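Local coordinates for chitinase (Paenibacillus sp. FPU-7, PDB 5GZT), which probably hydrolyses internal beta-1,4 linkages between N-acetylglucosamine units of chitin and chitodextrins, using two glycoside hydrolase family 18 catalytic modules, at residues V953-I958 with D963-M968; L939-A942 with I948-N951; S512-Y517 with E525-G530; A609-I612 with N616-G619; V774-T777 with K782-A785. One frame throughout, in Å; residues are numbered along the deposited sequence. Where two conformers were deposited one is given.

Contact 1: V953-I958 with D963-M968; sequences VELDKI and DYMSVM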
# COMPACT_ATOMS: atom_id res chain seq x y z
N VAL B 953 -16.04 -30.30 -15.44
CA VAL B 953 -16.03 -31.68 -14.95
C VAL B 953 -16.27 -31.67 -13.45
O VAL B 953 -15.87 -30.76 -12.79
CB VAL B 953 -14.69 -32.26 -15.33
CG1 VAL B 953 -14.43 -33.55 -14.64
CG2 VAL B 953 -14.66 -32.49 -16.82
N GLU B 954 -16.93 -32.65 -12.91
CA GLU B 954 -17.19 -32.71 -11.49
C GLU B 954 -16.06 -33.48 -10.79
O GLU B 954 -16.26 -34.60 -10.37
CB GLU B 954 -18.52 -33.33 -11.21
CG GLU B 954 -19.61 -32.70 -12.07
CD GLU B 954 -21.00 -33.19 -11.71
OE1 GLU B 954 -21.39 -34.39 -11.97
OE2 GLU B 954 -21.73 -32.37 -11.15
N LEU B 955 -14.90 -32.84 -10.65
CA LEU B 955 -13.77 -33.52 -10.05
C LEU B 955 -14.05 -34.15 -8.73
O LEU B 955 -13.66 -35.35 -8.49
CB LEU B 955 -12.52 -32.64 -9.97
CG LEU B 955 -11.95 -32.15 -11.28
CD1 LEU B 955 -10.81 -31.20 -11.00
CD2 LEU B 955 -11.49 -33.22 -12.25
N ASP B 956 -14.78 -33.44 -7.87
CA ASP B 956 -15.02 -34.05 -6.56
C ASP B 956 -16.02 -35.19 -6.64
O ASP B 956 -16.02 -36.02 -5.73
CB ASP B 956 -15.41 -33.03 -5.49
CG ASP B 956 -15.14 -33.51 -4.09
OD1 ASP B 956 -14.34 -34.45 -3.77
OD2 ASP B 956 -15.80 -32.96 -3.24
N LYS B 957 -16.82 -35.34 -7.73
CA LYS B 957 -17.76 -36.44 -7.75
C LYS B 957 -17.20 -37.63 -8.53
O LYS B 957 -17.77 -38.70 -8.42
CB LYS B 957 -19.12 -36.06 -8.39
CG LYS B 957 -19.88 -34.94 -7.64
CD LYS B 957 -21.12 -34.53 -8.40
CE LYS B 957 -21.80 -33.32 -7.75
NZ LYS B 957 -23.01 -32.92 -8.57
N ILE B 958 -16.15 -37.43 -9.32
CA ILE B 958 -15.73 -38.53 -10.20
C ILE B 958 -14.58 -39.40 -9.67
O ILE B 958 -14.44 -40.55 -10.11
CB ILE B 958 -15.45 -38.10 -11.58
CG1 ILE B 958 -14.29 -37.18 -11.65
CG2 ILE B 958 -16.70 -37.46 -12.23
CD1 ILE B 958 -13.96 -36.85 -13.07
N ASP B 963 -9.17 -45.09 -10.68
CA ASP B 963 -7.92 -45.44 -10.06
C ASP B 963 -7.00 -44.22 -9.95
O ASP B 963 -6.31 -44.06 -8.99
CB ASP B 963 -7.26 -46.58 -10.82
CG ASP B 963 -8.00 -47.87 -10.64
OD1 ASP B 963 -9.03 -48.04 -11.30
OD2 ASP B 963 -7.64 -48.67 -9.77
N TYR B 964 -7.00 -43.35 -10.95
CA TYR B 964 -6.23 -42.12 -10.91
C TYR B 964 -6.71 -41.29 -12.10
O TYR B 964 -7.40 -41.84 -13.04
CB TYR B 964 -4.67 -42.39 -10.99
CG TYR B 964 -4.34 -43.48 -12.01
CD1 TYR B 964 -4.12 -43.17 -13.32
CD2 TYR B 964 -4.32 -44.80 -11.68
CE1 TYR B 964 -3.94 -44.16 -14.27
CE2 TYR B 964 -4.05 -45.77 -12.63
CZ TYR B 964 -3.87 -45.46 -13.91
OH TYR B 964 -3.68 -46.42 -14.92
N MET B 965 -6.30 -40.02 -12.10
CA MET B 965 -6.42 -39.07 -13.23
C MET B 965 -5.02 -38.80 -13.70
O MET B 965 -4.20 -38.40 -12.87
CB MET B 965 -7.04 -37.75 -12.75
CG MET B 965 -8.38 -37.97 -12.08
SD MET B 965 -8.94 -36.36 -11.54
CE MET B 965 -10.45 -36.86 -10.74
N SER B 966 -4.72 -39.00 -14.99
CA SER B 966 -3.42 -38.68 -15.56
C SER B 966 -3.52 -37.23 -15.99
O SER B 966 -4.21 -36.93 -16.99
CB SER B 966 -3.10 -39.61 -16.74
OG SER B 966 -2.86 -40.95 -16.30
N VAL B 967 -2.98 -36.29 -15.16
CA VAL B 967 -3.22 -34.91 -15.41
C VAL B 967 -2.13 -34.43 -16.39
O VAL B 967 -0.89 -34.63 -16.20
CB VAL B 967 -3.17 -34.04 -14.13
CG1 VAL B 967 -3.60 -32.57 -14.40
CG2 VAL B 967 -4.04 -34.65 -13.08
N MET B 968 -2.61 -33.77 -17.46
CA MET B 968 -1.77 -33.29 -18.55
C MET B 968 -1.14 -31.94 -18.13
O MET B 968 -1.57 -30.87 -18.56
CB MET B 968 -2.64 -33.20 -19.86
CG MET B 968 -2.99 -34.64 -20.35
SD MET B 968 -3.96 -34.59 -21.90
CE MET B 968 -5.54 -33.97 -21.41
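Met965 reaches across to Leu955 and Ile958 with the end of its thioether chain, and these three buried residues account for the whole 109 Å² interface. Its CB is directed at the helical turn 955-958, and CG lies anti to the carbonyl carbon (chi1 -56°); because the chain stays extended beyond CG, it spans a backbone gap of 9.7 Å between Leu955 CA and Met965 CA. The methyl group does most of the touching. Met965 CE is 4.0 Å from Ile958 CG1 and 4.1 Å from Leu955 CD2, so it rests against one residue from each end of the short helix. Leu955 also meets the sulfur, its CD2 standing 4.1 Å from Met965 SD. The side chains of Ile958 and Met965 run at about a right angle, whereas Leu955 meets the methionine at a slant. No hydrogen bond joins the segments, and the contact is apolar throughout. At the start of the helix, Lys957 NZ forms a salt bridge of 2.9 Å with OE2 of the N-cap residue Glu954, the amine sitting 44° out of the carboxylate plane; Glu954 also bonds Thr916 through OE1. Around the apolar cluster, Ile958 packs on Thr916 and Leu919 of helix 911-933, while Leu955 and Met965 both touch Tyr1005 of helix 998-1007. Strand 964-967 runs parallel to its neighbours 938-943 and 1015-1020 in the family 18 (beta/alpha)8 barrel.

Contact 2: L939-A942 with I948-N951; sequences LAIA and IYIN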
# COMPACT_ATOMS: atom_id res chain seq x y z
N LEU B 939 -9.97 -48.26 -14.12
CA LEU B 939 -10.60 -47.18 -14.89
C LEU B 939 -9.88 -45.87 -14.57
O LEU B 939 -9.75 -45.52 -13.39
CB LEU B 939 -12.07 -47.07 -14.51
CG LEU B 939 -12.89 -45.97 -15.19
CD1 LEU B 939 -12.99 -46.29 -16.67
CD2 LEU B 939 -14.30 -45.88 -14.64
N ALA B 940 -9.40 -45.14 -15.59
CA ALA B 940 -8.73 -43.89 -15.35
C ALA B 940 -9.21 -42.91 -16.41
O ALA B 940 -9.91 -43.32 -17.32
CB ALA B 940 -7.23 -44.10 -15.48
N ILE B 941 -8.86 -41.65 -16.26
CA ILE B 941 -9.00 -40.68 -17.32
C ILE B 941 -7.73 -39.91 -17.47
O ILE B 941 -6.85 -39.97 -16.57
CB ILE B 941 -10.07 -39.63 -17.03
CG1 ILE B 941 -9.70 -38.79 -15.77
CG2 ILE B 941 -11.37 -40.33 -16.76
CD1 ILE B 941 -10.78 -37.69 -15.53
N ALA B 942 -7.60 -39.27 -18.61
CA ALA B 942 -6.65 -38.16 -18.79
C ALA B 942 -7.42 -36.91 -18.67
O ALA B 942 -8.50 -36.83 -19.20
CB ALA B 942 -6.03 -38.18 -20.14
N ILE B 948 -11.01 -23.84 -17.19
CA ILE B 948 -12.26 -24.19 -17.88
C ILE B 948 -12.54 -25.70 -17.80
O ILE B 948 -13.70 -26.12 -17.54
CB ILE B 948 -12.30 -23.67 -19.32
CG1 ILE B 948 -13.73 -23.81 -19.86
CG2 ILE B 948 -11.27 -24.29 -20.20
CD1 ILE B 948 -13.96 -23.17 -21.21
N TYR B 949 -11.49 -26.46 -17.90
CA TYR B 949 -11.56 -27.96 -17.71
C TYR B 949 -12.09 -28.29 -16.34
O TYR B 949 -13.10 -29.02 -16.18
CB TYR B 949 -10.22 -28.70 -17.99
CG TYR B 949 -10.45 -30.18 -17.86
CD1 TYR B 949 -10.90 -30.95 -18.97
CD2 TYR B 949 -10.29 -30.82 -16.69
CE1 TYR B 949 -11.15 -32.34 -18.85
CE2 TYR B 949 -10.56 -32.22 -16.53
CZ TYR B 949 -11.00 -32.96 -17.62
OH TYR B 949 -11.22 -34.29 -17.49
N ILE B 950 -11.50 -27.66 -15.34
CA ILE B 950 -11.89 -27.91 -13.95
C ILE B 950 -13.39 -27.59 -13.68
O ILE B 950 -14.14 -28.26 -12.91
CB ILE B 950 -10.90 -27.13 -13.04
CG1 ILE B 950 -9.52 -27.78 -13.07
CG2 ILE B 950 -11.39 -27.16 -11.61
CD1 ILE B 950 -8.43 -26.99 -12.41
N ASN B 951 -13.86 -26.57 -14.38
CA ASN B 951 -15.21 -26.13 -14.25
C ASN B 951 -16.17 -26.93 -15.09
O ASN B 951 -17.38 -26.78 -14.91
CB ASN B 951 -15.28 -24.68 -14.72
CG ASN B 951 -16.45 -23.98 -14.16
OD1 ASN B 951 -16.51 -23.76 -12.97
ND2 ASN B 951 -17.42 -23.64 -15.01
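Tyr949 extends from helix 947-952 toward the end of strand 938-943, where its phenolic oxygen meets Ile941 and Ala942. The van der Waals part of the contact is the approach of Ile941 CD1 to Tyr949 OH, 3.9 Å apart. The terminal methyl of the isoleucine therefore lies by the hydroxyl end of the tyrosine, and the two side chains meet at a slant. On the helix, CG of Tyr949 is anti to the backbone N (chi1 -176°), which sends the ring out toward the strand. On the strand, Ile941 carries CG1 between its backbone N and carbonyl carbon (chi1 62°), with an extended chi2 of 178° taking CD1 outward. As for polar interactions, none is formed between the segments: Ala942 O is 4.1 Å from Tyr949 OH, too long for a hydrogen bond. The small buried area, 65 Å², agrees with this limited touching, as does the 11.4 Å between Ala942 CA and Tyr949 CA, a gap bridged by the length of the tyrosine. Further packing comes from outside, with Tyr949 lying against Tyr899, Ala944 and Tyr1005, and Ile941 against Phe915 of helix 911-933. The arrangement belongs to the (beta/alpha)8 barrel of family 18, in which strand 938-943 runs parallel to its neighbours 889-893 and 964-967; here a short helix beyond the C-terminal end of the strand sends its tyrosine back to touch it.

Contact 3: S512-Y517 with E525-G530; sequences STVKLY and EKLMVG. With FMT (formic acid), chain G.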
# COMPACT_ATOMS: atom_id res chain seq x y z
N SER B 512 0.47 2.75 20.39
CA SER B 512 1.00 3.95 21.03
C SER B 512 1.26 5.06 20.04
O SER B 512 0.94 6.21 20.33
CB SER B 512 2.21 3.68 21.93
OG SER B 512 3.40 3.44 21.17
N THR B 513 1.76 4.72 18.85
CA THR B 513 2.05 5.72 17.85
C THR B 513 0.82 6.33 17.22
O THR B 513 0.72 7.58 17.03
CB THR B 513 2.98 5.17 16.76
OG1 THR B 513 4.14 4.63 17.41
CG2 THR B 513 3.44 6.23 15.82
N VAL B 514 -0.12 5.50 16.85
CA VAL B 514 -1.32 5.94 16.25
C VAL B 514 -2.07 6.83 17.25
O VAL B 514 -2.63 7.85 16.84
CB VAL B 514 -2.20 4.79 15.78
CG1 VAL B 514 -3.60 5.28 15.42
CG2 VAL B 514 -1.54 4.07 14.56
N LYS B 515 -2.01 6.49 18.54
CA LYS B 515 -2.71 7.25 19.57
C LYS B 515 -2.02 8.65 19.68
O LYS B 515 -2.70 9.63 19.83
CB LYS B 515 -2.71 6.54 20.89
CG LYS B 515 -3.73 5.43 20.95
CD LYS B 515 -3.53 4.61 22.24
CE LYS B 515 -4.64 3.61 22.33
NZ LYS B 515 -4.57 2.49 23.28
N LEU B 516 -0.69 8.69 19.59
CA LEU B 516 0.05 9.93 19.62
C LEU B 516 -0.33 10.83 18.46
O LEU B 516 -0.61 12.03 18.65
CB LEU B 516 1.57 9.72 19.68
CG LEU B 516 2.51 10.90 19.43
CD1 LEU B 516 2.56 11.86 20.67
CD2 LEU B 516 3.90 10.37 19.13
N TYR B 517 -0.39 10.28 17.28
CA TYR B 517 -0.72 11.03 16.11
C TYR B 517 -2.19 11.52 16.15
O TYR B 517 -2.44 12.74 15.92
CB TYR B 517 -0.39 10.28 14.80
CG TYR B 517 1.04 10.44 14.40
CD1 TYR B 517 2.06 9.85 15.12
CD2 TYR B 517 1.39 11.28 13.34
CE1 TYR B 517 3.39 10.10 14.85
CE2 TYR B 517 2.69 11.52 13.06
CZ TYR B 517 3.69 10.93 13.80
OH TYR B 517 5.02 11.15 13.41
N GLU B 525 -7.97 8.56 8.75
CA GLU B 525 -8.00 8.62 7.29
C GLU B 525 -6.64 8.81 6.58
O GLU B 525 -6.45 8.45 5.42
CB GLU B 525 -8.90 9.84 6.89
CG GLU B 525 -9.63 9.67 5.57
CD GLU B 525 -10.88 10.51 5.50
OE1 GLU B 525 -11.94 10.03 4.96
OE2 GLU B 525 -10.79 11.64 6.00
N LYS B 526 -5.75 9.50 7.26
CA LYS B 526 -4.49 9.91 6.66
C LYS B 526 -3.30 9.21 7.37
O LYS B 526 -2.11 9.67 7.25
CB LYS B 526 -4.34 11.45 6.79
CG LYS B 526 -5.22 12.25 5.83
CD LYS B 526 -4.91 13.74 5.82
CE LYS B 526 -5.48 14.37 4.51
NZ LYS B 526 -5.04 15.78 4.42
N LEU B 527 -3.59 8.15 8.15
CA LEU B 527 -2.51 7.46 8.87
C LEU B 527 -2.28 6.08 8.30
O LEU B 527 -3.20 5.22 8.37
CB LEU B 527 -2.81 7.32 10.34
CG LEU B 527 -2.72 8.65 11.10
CD1 LEU B 527 -3.21 8.32 12.50
CD2 LEU B 527 -1.32 9.23 11.15
N MET B 528 -1.08 5.85 7.78
CA MET B 528 -0.70 4.51 7.34
C MET B 528 0.14 3.92 8.47
O MET B 528 1.07 4.54 9.06
CB MET B 528 0.13 4.52 6.08
CG MET B 528 -0.56 5.01 4.84
SD MET B 528 -1.59 3.85 4.02
CE MET B 528 -0.40 2.71 3.31
N VAL B 529 -0.18 2.68 8.76
CA VAL B 529 0.54 1.95 9.78
C VAL B 529 1.74 1.25 9.14
O VAL B 529 1.57 0.58 8.11
CB VAL B 529 -0.42 0.94 10.43
CG1 VAL B 529 0.32 -0.15 11.21
CG2 VAL B 529 -1.40 1.73 11.30
N GLY B 530 2.89 1.31 9.80
CA GLY B 530 4.11 0.66 9.29
C GLY B 530 4.39 -0.78 9.84
O GLY B 530 4.15 -1.09 11.02
C FMT G . -5.27 16.70 1.01
O1 FMT G . -4.45 17.62 0.82
O2 FMT G . -6.16 16.68 2.02
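Leu527 carries the largest share of an interface without a single hydrogen bond: CD2 meets Tyr517, while CD1 touches both Tyr517 CB and Val514 CG1 of helix 512-517. The closest approach is that of Tyr517 CB to Leu527 CD2, 3.9 Å. That same methyl lies 4.0 Å from Tyr517 CD2, at an oblique position against the ring. Val514 CG1 is 4.2 Å from Leu527 CD1. The other branch of the valine goes to Val529, two residues further along the strand, with Val514 CG2 4.0 Å from Val529 CG2 and the side chains at about a right angle. Away from this apolar patch, Lys526 NZ gives a 2.8 Å hydrogen bond to O2 of a formic acid molecule, probably from the crystallisation liquor, and also bonds Thr473 O and Leu476 O. The short axes lie 10.1 Å apart at 159°, a nearly antiparallel helix on a strand of the first family 18 (beta/alpha)8 barrel. Tyr517 OH bonds Gly458 O, and its side chain also touches Tyr463 and Thr464 of helix 461-464. Strand 527-532 runs between the parallel strands 478-481 and 619-623, and Leu481 of the former packs on Val514 and Tyr517.

Contact 4: A609-I612 with N616-G619; sequences AEYI and NLAG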
# COMPACT_ATOMS: atom_id res chain seq x y z
N ALA B 609 -3.06 -5.59 10.15
CA ALA B 609 -4.12 -5.35 9.22
C ALA B 609 -5.48 -5.19 9.96
O ALA B 609 -6.29 -4.28 9.59
CB ALA B 609 -4.21 -6.49 8.19
N GLU B 610 -5.77 -6.04 10.93
CA GLU B 610 -6.98 -5.91 11.68
C GLU B 610 -6.99 -4.60 12.52
O GLU B 610 -8.03 -3.95 12.65
CB GLU B 610 -7.34 -7.16 12.47
CG GLU B 610 -7.50 -8.45 11.65
CD GLU B 610 -8.61 -8.41 10.55
OE1 GLU B 610 -9.56 -7.62 10.70
OE2 GLU B 610 -8.54 -9.16 9.51
N TYR B 611 -5.87 -4.16 13.04
CA TYR B 611 -5.86 -2.89 13.73
C TYR B 611 -6.22 -1.73 12.79
O TYR B 611 -6.97 -0.87 13.16
CB TYR B 611 -4.50 -2.66 14.34
CG TYR B 611 -4.36 -1.44 15.17
CD1 TYR B 611 -4.03 -0.22 14.60
CD2 TYR B 611 -4.59 -1.48 16.53
CE1 TYR B 611 -3.90 0.92 15.39
CE2 TYR B 611 -4.41 -0.37 17.31
CZ TYR B 611 -4.14 0.85 16.72
OH TYR B 611 -3.97 1.98 17.49
N ILE B 612 -5.68 -1.76 11.60
CA ILE B 612 -5.89 -0.77 10.60
C ILE B 612 -7.39 -0.72 10.28
O ILE B 612 -7.99 0.36 10.30
CB ILE B 612 -5.11 -1.11 9.31
CG1 ILE B 612 -3.59 -0.72 9.47
CG2 ILE B 612 -5.75 -0.41 8.07
CD1 ILE B 612 -2.70 -1.51 8.53
N ASN B 616 -10.14 2.37 11.20
CA ASN B 616 -10.36 3.04 9.96
C ASN B 616 -9.17 3.90 9.54
O ASN B 616 -9.31 5.05 9.13
CB ASN B 616 -11.69 3.81 10.02
CG ASN B 616 -12.83 2.88 10.18
OD1 ASN B 616 -13.16 2.06 9.30
ND2 ASN B 616 -13.42 2.94 11.31
N LEU B 617 -8.00 3.24 9.54
CA LEU B 617 -6.77 3.89 9.06
C LEU B 617 -6.65 3.74 7.57
O LEU B 617 -7.43 3.05 6.89
CB LEU B 617 -5.57 3.34 9.87
CG LEU B 617 -5.75 3.41 11.37
CD1 LEU B 617 -4.62 2.78 12.18
CD2 LEU B 617 -5.87 4.85 11.79
N ALA B 618 -5.68 4.45 7.02
CA ALA B 618 -5.50 4.58 5.55
C ALA B 618 -5.01 3.29 4.87
O ALA B 618 -5.28 3.01 3.65
CB ALA B 618 -4.52 5.74 5.29
N GLY B 619 -4.29 2.49 5.66
CA GLY B 619 -3.74 1.26 5.14
C GLY B 619 -2.44 0.83 5.83
O GLY B 619 -2.11 1.31 6.95
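This is a helix-termination contact, in which the last turns of helix 602-614 meet the loop that leads into barrel strand 619-623. The evidence is a Schellman motif with Asn616, at positive phi, as the C-prime residue: Leu617 N bonds Ile612 O at 3.0 Å. The N-H points almost straight at its acceptor (172°), though the donor is tilted 22° from the carbonyl plane. Asn616 N turns instead to the carbonyl of Lys613, completing the motif. Apolar packing accompanies the reversal. Leu617 directs its CB at the helix and brings CB to 4.2 Å from Ile612 CG2, while its CD1 lies 3.8 Å from Tyr611 CE1, obliquely to the ring. With CG anti to the backbone N, the Tyr611 ring reaches this methyl, and its hydroxyl is bonded to Asp511. Ile612 has the most surface covered, its CD1 lying 3.3 Å from Gly619 O, and its CG2 3.9 Å from Gly619 CA. Gly619 has a phi of 151°, a backbone conformation suited to glycine. Beyond the two segments, Ile612 and Leu617 both pack on Val529 of strand 527-532, and Tyr611 and Leu617 on Val514 of helix 510-519. Helix 633-642 adds Leu642 against Ile612 and Arg641 against Ala609, and backbone bonds tie Ala618 to Lys278 and Leu527 in the strands alongside.

Contact 5: V774-T777 with K782-A785; sequences VDWT and KVDA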
# COMPACT_ATOMS: atom_id res chain seq x y z
N VAL B 774 2.75 -46.16 -34.17
CA VAL B 774 4.08 -46.72 -34.30
C VAL B 774 3.90 -48.22 -34.37
O VAL B 774 3.20 -48.80 -33.56
CB VAL B 774 4.99 -46.32 -33.11
CG1 VAL B 774 6.27 -47.12 -33.08
CG2 VAL B 774 5.36 -44.83 -33.13
N ASP B 775 4.52 -48.85 -35.37
CA ASP B 775 4.57 -50.30 -35.50
C ASP B 775 5.67 -50.83 -34.63
O ASP B 775 6.84 -50.93 -35.07
CB ASP B 775 4.84 -50.63 -36.97
CG ASP B 775 4.76 -52.11 -37.29
OD1 ASP B 775 4.56 -52.97 -36.43
OD2 ASP B 775 4.88 -52.41 -38.49
N TRP B 776 5.33 -51.15 -33.37
CA TRP B 776 6.33 -51.47 -32.37
C TRP B 776 7.12 -52.74 -32.68
O TRP B 776 8.33 -52.78 -32.44
CB TRP B 776 5.76 -51.53 -30.93
CG TRP B 776 5.41 -50.14 -30.48
CD1 TRP B 776 4.22 -49.50 -30.65
CD2 TRP B 776 6.32 -49.19 -30.01
NE1 TRP B 776 4.34 -48.18 -30.29
CE2 TRP B 776 5.63 -47.96 -29.88
CE3 TRP B 776 7.70 -49.22 -29.74
CZ2 TRP B 776 6.24 -46.83 -29.42
CZ3 TRP B 776 8.30 -48.08 -29.26
CH2 TRP B 776 7.55 -46.91 -29.08
N THR B 777 6.44 -53.76 -33.17
CA THR B 777 7.09 -55.01 -33.58
C THR B 777 8.32 -54.73 -34.49
O THR B 777 9.35 -55.33 -34.28
CB THR B 777 6.12 -55.97 -34.25
OG1 THR B 777 5.01 -56.19 -33.38
CG2 THR B 777 6.74 -57.34 -34.50
N LYS B 782 12.52 -50.26 -28.60
CA LYS B 782 11.55 -51.12 -27.98
C LYS B 782 11.10 -50.50 -26.62
O LYS B 782 11.76 -49.62 -26.08
CB LYS B 782 12.13 -52.47 -27.70
CG LYS B 782 12.51 -53.33 -28.89
CD LYS B 782 11.47 -53.36 -29.99
CE LYS B 782 11.98 -54.24 -31.14
NZ LYS B 782 11.15 -54.07 -32.35
N VAL B 783 9.99 -50.99 -26.11
CA VAL B 783 9.43 -50.60 -24.83
C VAL B 783 10.05 -51.49 -23.78
O VAL B 783 10.06 -52.70 -23.92
CB VAL B 783 7.90 -50.75 -24.81
CG1 VAL B 783 7.37 -50.58 -23.39
CG2 VAL B 783 7.26 -49.77 -25.77
N ASP B 784 10.56 -50.84 -22.72
CA ASP B 784 11.23 -51.53 -21.63
C ASP B 784 10.22 -51.62 -20.50
O ASP B 784 9.97 -50.66 -19.78
CB ASP B 784 12.42 -50.66 -21.20
CG ASP B 784 13.24 -51.27 -20.12
OD1 ASP B 784 12.91 -52.36 -19.62
OD2 ASP B 784 14.22 -50.62 -19.76
N ALA B 785 9.64 -52.78 -20.36
CA ALA B 785 8.52 -53.01 -19.48
C ALA B 785 8.99 -53.14 -18.09
O ALA B 785 8.17 -53.12 -17.24
CB ALA B 785 7.78 -54.29 -19.89
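Lys782 NZ bonds two consecutive carbonyls of the opposing segment, Trp776 O at 3.1 Å and, more weakly, Thr777 O at 2.9 Å. The first bond lies in the carbonyl plane of Trp776, with a C=O...N angle of 156°. A third acceptor, Ser779 O, lies in the intervening loop, so three backbone oxygens of the loop lie within hydrogen-bonding distance of the ammonium group, the bond to Thr777 O being weak. The side chain gets there by bending: CB points away from the other segment, but the chain turns back at chi2 (-45°) and runs extended to NZ. Further in, Val783 makes a CH-pi contact with the indole of Trp776: CG2 lies 4.2 Å from the centroid of the six-membered ring and 19° off the ring normal. Its nearest atoms include Trp776 CZ3 at 4.0 Å, and the methyl is offset toward the rim. On the opposite face, Val774 CG1 lies 3.4 Å above the plane and over the centre of the indole, which is thus sandwiched between two valine methyls. Trp776 NE1 is bonded to Pro771 O, which restrains the indole's rotation. Outside the segments, Val783 packs on Leu840 of helix 830-843. This is a loop between barrel strands 765-771 and 790-799 of a family 18 (beta/alpha)8 domain, closed by the lysine over a buried tryptophan.

From the N terminus, contact 3 comes first, closing the loop that joins helix 510-519 to strand 527-532, and contact 4 next, closing the turn from helix 602-614 to strand 619-623. These two meet in the first family 18 barrel through probable backbone hydrogen bonds, Leu527 O to Ala618 N (2.9 Å) and Val529 N to Gly619 O (3.0 Å). In the second barrel, contact 5 closes the loop after strand 765-771, contact 2 joins strand 938-943 to helix 947-952, and contact 1 joins helix 955-958 to strand 964-967, which neighbours strand 938-943 through a probable hydrogen bond from Ser966 N to Ile941 O (2.8 Å). All five are in series, none nesting or crossing.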